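Local coordinates for protein salmonella typhimurium DB7155 bacteriophage DET7 tailspike (Bacteriophage, PDB 2V5I) that probably binds and hydrolyses the O-antigen of its Salmonella host as the trimeric, beta-helical receptor-binding tailspike of the phage, at residues A[158-163]-A[181-186]; A[204-209]-A[233-238]. All blocks are in the same frame, centred on the assembly; numbering follows the deposited sequence.

Contact 1. Residues A[158-163]-A[181-186]; sequences LDIRSA and RSCHHC
Two successive rungs of the parallel beta-helix meet where Arg161 pairs in parallel with Arg181 and both chains then turn off their strands. The pairing rests on two nearly straight backbone bonds, Arg181 N to Ile160 O at 2.9 Å and Ser162 N to Arg181 O at 2.8 Å. On the face carrying the two arginines, Asp159 gathers both. With CG anti to its own N (chi1 -179°), its carboxylate comes to the edge of the Arg161 guanidinium, which grips it side-on: NE goes to OD1 and NH2 to OD2, each from above the carboxylate plane. Arg181 NE reaches the same Asp159 OD2 at 2.9 Å, on the syn side and from the opposite face, with an N-H...O angle of 172°. The two arginine chains run side by side and their guanidinium planes stand 88° apart. Because both bond to one carboxylate, its charge probably offsets the nearness of the two positive groups. A water joins Asp159 OD2 to Arg181 NH2. Beyond the strands, Ala163 N donates to Cys183 SG at 3.4 Å, and His184 N returns a bond to Ala163 O at 3.1 Å. Stacked bonds that continue from strand into turn, with like residues aligned, are characteristic of a parallel beta-helix.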
loop_
_atom_site.group_PDB
_atom_site.type_symbol
_atom_site.label_atom_id
_atom_site.label_comp_id
_atom_site.label_asym_id
_atom_site.label_seq_id
_atom_site.Cartn_x
_atom_site.Cartn_y
_atom_site.Cartn_z
ATOM N N LEU A 158 -16.849 -29.845 8.230
ATOM C CA LEU A 158 -17.808 -29.246 9.178
ATOM C C LEU A 158 -18.824 -28.441 8.384
ATOM O O LEU A 158 -18.474 -27.458 7.763
ATOM C CB LEU A 158 -17.144 -28.374 10.251
ATOM C CG LEU A 158 -18.107 -27.951 11.358
ATOM C CD1 LEU A 158 -18.670 -29.132 12.099
ATOM C CD2 LEU A 158 -17.352 -27.052 12.293
ATOM N N ASP A 159 -20.089 -28.869 8.406
ATOM C CA ASP A 159 -21.165 -28.340 7.533
ATOM C C ASP A 159 -22.149 -27.627 8.467
ATOM O O ASP A 159 -22.946 -28.266 9.148
ATOM C CB ASP A 159 -21.790 -29.514 6.739
ATOM C CG ASP A 159 -22.884 -29.108 5.781
ATOM O OD1 ASP A 159 -23.486 -28.026 5.963
ATOM O OD2 ASP A 159 -23.136 -29.910 4.820
ATOM N N ILE A 160 -22.104 -26.297 8.472
ATOM C CA ILE A 160 -22.996 -25.473 9.304
ATOM C C ILE A 160 -24.135 -24.965 8.432
ATOM O O ILE A 160 -23.914 -24.387 7.377
ATOM C CB ILE A 160 -22.196 -24.342 9.949
ATOM C CG1 ILE A 160 -21.197 -24.963 10.958
ATOM C CG2 ILE A 160 -23.154 -23.367 10.634
ATOM C CD1 ILE A 160 -20.331 -23.998 11.574
ATOM N N ARG A 161 -25.383 -25.249 8.839
ATOM C CA ARG A 161 -26.543 -25.047 7.972
ATOM C C ARG A 161 -27.512 -23.988 8.498
ATOM O O ARG A 161 -27.849 -23.973 9.679
ATOM C CB ARG A 161 -27.296 -26.377 7.831
ATOM C CG ARG A 161 -26.477 -27.323 7.069
ATOM C CD ARG A 161 -27.181 -28.494 6.619
ATOM N NE ARG A 161 -26.259 -29.327 5.888
ATOM C CZ ARG A 161 -26.569 -30.515 5.375
ATOM N NH1 ARG A 161 -27.811 -30.987 5.515
ATOM N NH2 ARG A 161 -25.638 -31.225 4.730
ATOM N N SER A 162 -27.860 -23.042 7.635
ATOM C CA SER A 162 -28.852 -21.999 7.937
ATOM C C SER A 162 -28.680 -21.290 9.278
ATOM O O SER A 162 -29.634 -21.151 10.064
ATOM C CB SER A 162 -30.267 -22.584 7.805
ATOM O OG SER A 162 -30.497 -23.081 6.487
ATOM N N ALA A 163 -27.478 -20.812 9.515
ATOM C CA ALA A 163 -27.140 -20.099 10.744
ATOM C C ALA A 163 -26.906 -18.605 10.442
ATOM O O ALA A 163 -26.670 -18.205 9.305
ATOM C CB ALA A 163 -25.916 -20.701 11.378
ATOM N N ARG A 181 -23.735 -23.461 4.659
ATOM C CA ARG A 181 -24.787 -23.569 3.656
ATOM C C ARG A 181 -25.948 -22.673 4.105
ATOM O O ARG A 181 -26.444 -22.814 5.241
ATOM C CB ARG A 181 -25.319 -25.001 3.604
ATOM C CG ARG A 181 -24.390 -26.019 3.028
ATOM C CD ARG A 181 -25.151 -27.316 2.979
ATOM N NE ARG A 181 -24.331 -28.456 2.588
ATOM C CZ ARG A 181 -24.070 -28.766 1.320
ATOM N NH1 ARG A 181 -24.484 -27.967 0.345
ATOM N NH2 ARG A 181 -23.328 -29.831 1.031
ATOM N N SER A 182 -26.341 -21.726 3.262
ATOM C CA SER A 182 -27.438 -20.815 3.497
ATOM C C SER A 182 -27.272 -19.975 4.795
ATOM O O SER A 182 -28.269 -19.707 5.510
ATOM C CB SER A 182 -28.744 -21.585 3.574
ATOM O OG SER A 182 -28.964 -22.199 2.339
ATOM N N CYS A 183 -26.043 -19.559 5.070
ATOM C CA CYS A 183 -25.730 -18.786 6.249
ATOM C C CYS A 183 -25.574 -17.312 5.904
ATOM O O CYS A 183 -25.287 -16.980 4.761
ATOM C CB CYS A 183 -24.453 -19.280 6.945
ATOM S SG CYS A 183 -24.669 -20.980 7.581
ATOM N N HIS A 184 -25.627 -16.478 6.939
ATOM C CA HIS A 184 -25.473 -15.023 6.821
ATOM C C HIS A 184 -24.762 -14.434 8.045
ATOM O O HIS A 184 -24.937 -14.940 9.154
ATOM C CB HIS A 184 -26.823 -14.332 6.669
ATOM C CG HIS A 184 -27.573 -14.730 5.453
ATOM N ND1 HIS A 184 -28.414 -15.827 5.432
ATOM C CD2 HIS A 184 -27.624 -14.182 4.213
ATOM C CE1 HIS A 184 -28.921 -15.959 4.217
ATOM N NE2 HIS A 184 -28.474 -14.961 3.468
ATOM N N HIS A 185 -23.923 -13.416 7.845
ATOM C CA HIS A 185 -23.161 -12.821 8.931
ATOM C C HIS A 185 -22.287 -13.795 9.707
ATOM O O HIS A 185 -22.078 -13.580 10.908
ATOM C CB HIS A 185 -24.127 -12.079 9.848
ATOM C CG HIS A 185 -24.740 -10.905 9.170
ATOM N ND1 HIS A 185 -26.040 -10.905 8.719
ATOM C CD2 HIS A 185 -24.200 -9.727 8.773
ATOM C CE1 HIS A 185 -26.282 -9.760 8.098
ATOM N NE2 HIS A 185 -25.189 -9.028 8.124
ATOM N N CYS A 186 -21.757 -14.794 9.016
ATOM C CA CYS A 186 -20.885 -15.806 9.618
ATOM C C CYS A 186 -19.430 -15.493 9.264
ATOM O O CYS A 186 -19.144 -14.957 8.214
ATOM C CB CYS A 186 -21.262 -17.245 9.224
ATOM S SG CYS A 186 -22.900 -17.722 9.928
HETATM O O HOH W 1 -21.981 -31.531 3.062
HETATM O O HOH W 2 -29.004 -17.513 7.774
#

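Contact 2. Residues A[204-209]-A[233-238]; sequences FENLSG and LRNNGG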
loop_
_atom_site.group_PDB
_atom_site.type_symbol
_atom_site.label_atom_id
_atom_site.label_comp_id
_atom_site.label_asym_id
_atom_site.label_seq_id
_atom_site.Cartn_x
_atom_site.Cartn_y
_atom_site.Cartn_z
ATOM N N PHE A 204 -18.640 -20.460 1.529
ATOM C CA PHE A 204 -19.969 -19.956 1.829
ATOM C C PHE A 204 -20.839 -20.191 0.606
ATOM O O PHE A 204 -20.657 -19.523 -0.419
ATOM C CB PHE A 204 -19.862 -18.442 2.138
ATOM C CG PHE A 204 -19.163 -18.137 3.409
ATOM C CD1 PHE A 204 -19.764 -18.347 4.603
ATOM C CD2 PHE A 204 -17.805 -17.703 3.410
ATOM C CE1 PHE A 204 -19.069 -18.056 5.838
ATOM C CE2 PHE A 204 -17.180 -17.413 4.622
ATOM C CZ PHE A 204 -17.788 -17.638 5.792
ATOM N N GLU A 205 -21.798 -21.118 0.746
ATOM C CA GLU A 205 -22.655 -21.552 -0.337
ATOM C C GLU A 205 -24.086 -21.057 -0.033
ATOM O O GLU A 205 -24.693 -21.473 0.961
ATOM C CB GLU A 205 -22.618 -23.074 -0.369
ATOM C CG GLU A 205 -23.512 -23.671 -1.430
ATOM C CD GLU A 205 -24.922 -23.998 -0.894
ATOM O OE1 GLU A 205 -25.101 -24.937 -0.050
ATOM O OE2 GLU A 205 -25.899 -23.338 -1.318
ATOM N N ASN A 206 -24.569 -20.098 -0.844
ATOM C CA ASN A 206 -25.902 -19.553 -0.700
ATOM C C ASN A 206 -26.738 -19.679 -1.988
ATOM O O ASN A 206 -27.361 -18.720 -2.448
ATOM C CB ASN A 206 -25.796 -18.075 -0.248
ATOM C CG ASN A 206 -25.254 -17.955 1.149
ATOM O OD1 ASN A 206 -24.030 -17.951 1.338
ATOM N ND2 ASN A 206 -26.127 -17.875 2.125
ATOM N N LEU A 207 -26.746 -20.866 -2.562
ATOM C CA LEU A 207 -27.408 -21.098 -3.852
ATOM C C LEU A 207 -28.931 -20.927 -3.765
ATOM O O LEU A 207 -29.565 -20.575 -4.782
ATOM C CB LEU A 207 -27.064 -22.506 -4.379
ATOM C CG LEU A 207 -25.595 -22.693 -4.816
ATOM C CD1 LEU A 207 -25.318 -24.126 -5.179
ATOM C CD2 LEU A 207 -25.293 -21.805 -5.997
ATOM N N SER A 208 -29.474 -21.228 -2.579
ATOM C CA SER A 208 -30.917 -21.101 -2.283
ATOM C C SER A 208 -31.166 -20.039 -1.234
ATOM O O SER A 208 -30.312 -19.730 -0.463
ATOM C CB SER A 208 -31.460 -22.397 -1.658
ATOM O OG SER A 208 -30.986 -23.552 -2.297
ATOM N N GLY A 209 -32.392 -19.567 -1.139
ATOM C CA GLY A 209 -32.723 -18.593 -0.115
ATOM C C GLY A 209 -32.227 -17.217 -0.506
ATOM O O GLY A 209 -32.082 -16.913 -1.689
ATOM N N LEU A 233 -20.339 -18.674 -3.202
ATOM C CA LEU A 233 -21.396 -18.990 -4.188
ATOM C C LEU A 233 -22.649 -18.184 -3.835
ATOM O O LEU A 233 -23.166 -18.282 -2.738
ATOM C CB LEU A 233 -21.757 -20.496 -4.217
ATOM C CG LEU A 233 -20.674 -21.464 -4.624
ATOM C CD1 LEU A 233 -19.815 -21.861 -3.464
ATOM C CD2 LEU A 233 -21.322 -22.704 -5.213
ATOM N N ARG A 234 -23.093 -17.338 -4.766
ATOM C CA ARG A 234 -24.298 -16.514 -4.615
ATOM C C ARG A 234 -24.308 -15.666 -3.317
ATOM O O ARG A 234 -25.268 -15.651 -2.584
ATOM C CB ARG A 234 -25.525 -17.396 -4.728
ATOM C CG ARG A 234 -26.832 -16.642 -5.013
ATOM C CD ARG A 234 -27.929 -17.561 -5.522
ATOM N NE ARG A 234 -29.268 -16.940 -5.521
ATOM C CZ ARG A 234 -30.052 -16.824 -4.459
ATOM N NH1 ARG A 234 -29.674 -17.234 -3.256
ATOM N NH2 ARG A 234 -31.269 -16.245 -4.580
ATOM N N ASN A 235 -23.180 -14.987 -3.081
ATOM C CA ASN A 235 -23.047 -13.949 -2.056
ATOM C C ASN A 235 -23.067 -12.575 -2.731
ATOM O O ASN A 235 -22.471 -12.390 -3.782
ATOM C CB ASN A 235 -21.770 -14.165 -1.249
ATOM C CG ASN A 235 -21.958 -15.179 -0.151
ATOM O OD1 ASN A 235 -21.794 -14.869 1.057
ATOM N ND2 ASN A 235 -22.335 -16.391 -0.501
ATOM N N ASN A 236 -23.770 -11.633 -2.088
ATOM C CA ASN A 236 -23.854 -10.205 -2.492
ATOM C C ASN A 236 -23.650 -9.353 -1.261
ATOM O O ASN A 236 -24.532 -9.345 -0.421
ATOM C CB ASN A 236 -25.163 -9.938 -3.210
ATOM C CG ASN A 236 -25.261 -8.519 -3.733
ATOM O OD1 ASN A 236 -24.353 -7.707 -3.519
ATOM N ND2 ASN A 236 -26.306 -8.251 -4.535
ATOM N N GLY A 237 -22.525 -8.646 -1.188
ATOM C CA GLY A 237 -22.206 -7.823 -0.002
ATOM C C GLY A 237 -23.001 -6.516 -0.039
ATOM O O GLY A 237 -22.928 -5.723 0.958
ATOM N N GLY A 238 -23.796 -6.308 -1.096
ATOM C CA GLY A 238 -24.609 -5.091 -1.199
ATOM C C GLY A 238 -23.778 -3.829 -1.381
ATOM O O GLY A 238 -22.549 -3.855 -1.560
#
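Arg234 reaches across to the loop 206-209, which wraps around its side chain. Its CG stands anti to the backbone N (chi1 -162°), and the chain stays extended to NE. Arg234 CB begins 3.2 Å from Asn206 O, and CG and CD keep close to that same oxygen; Arg234 CD also comes within 3.5 Å of Leu207 O, which lies over one face of the guanidinium. NE carries on past Leu207 O. At the tip, Arg234 NH1 donates to Asn206 O at 2.9 Å and to Gly209 O, while Arg234 NH2 donates to Gly209 O at 3.1 Å, so one carbonyl oxygen takes an end-on pair. Both oxygens lie near the guanidinium plane, so three bonds fix its rotation. In the backbone, Leu233 N bonds to Phe204 O and Asn206 N to Leu233 O. Asn235 ND2 gives one hydrogen to Leu233 O and the other to Asn206 OD1, the latter at 2.9 Å and from above the Asn206 amide plane; the Asn206 and Asn235 amides are turned 75° against each other. Leu207 CD2 and Leu233 CD2 touch at 4.1 Å. Trp211 makes a cation-pi contact with Arg234, and Phe204 stacks on Phe180. The contact sits where strands 202-205 and 230-233 end, with strand 176-181 flanking 202-205 on the side away from 230-233.

In the fold
Contacts 1 and 2 follow in series along the chain and join neighbouring rungs of one beta-helix face, their centres about 11 Å apart. Strands 156-161, 176-181, 202-205 and 230-233 are consecutive in the parallel order, so 181-186 stacks directly on 204-209. The evidence is two probable hydrogen bonds, Ser182 N to Glu205 O at 2.8 Å and Cys183 O to Asn206 ND2 at 2.9 Å. A salt bridge between Arg181 NH1 and Glu205 OE1 extends the charged network of contact 1 to contact 2, and Asn215 bonds to both Cys183 and Asn235. Neither contact touches another subunit.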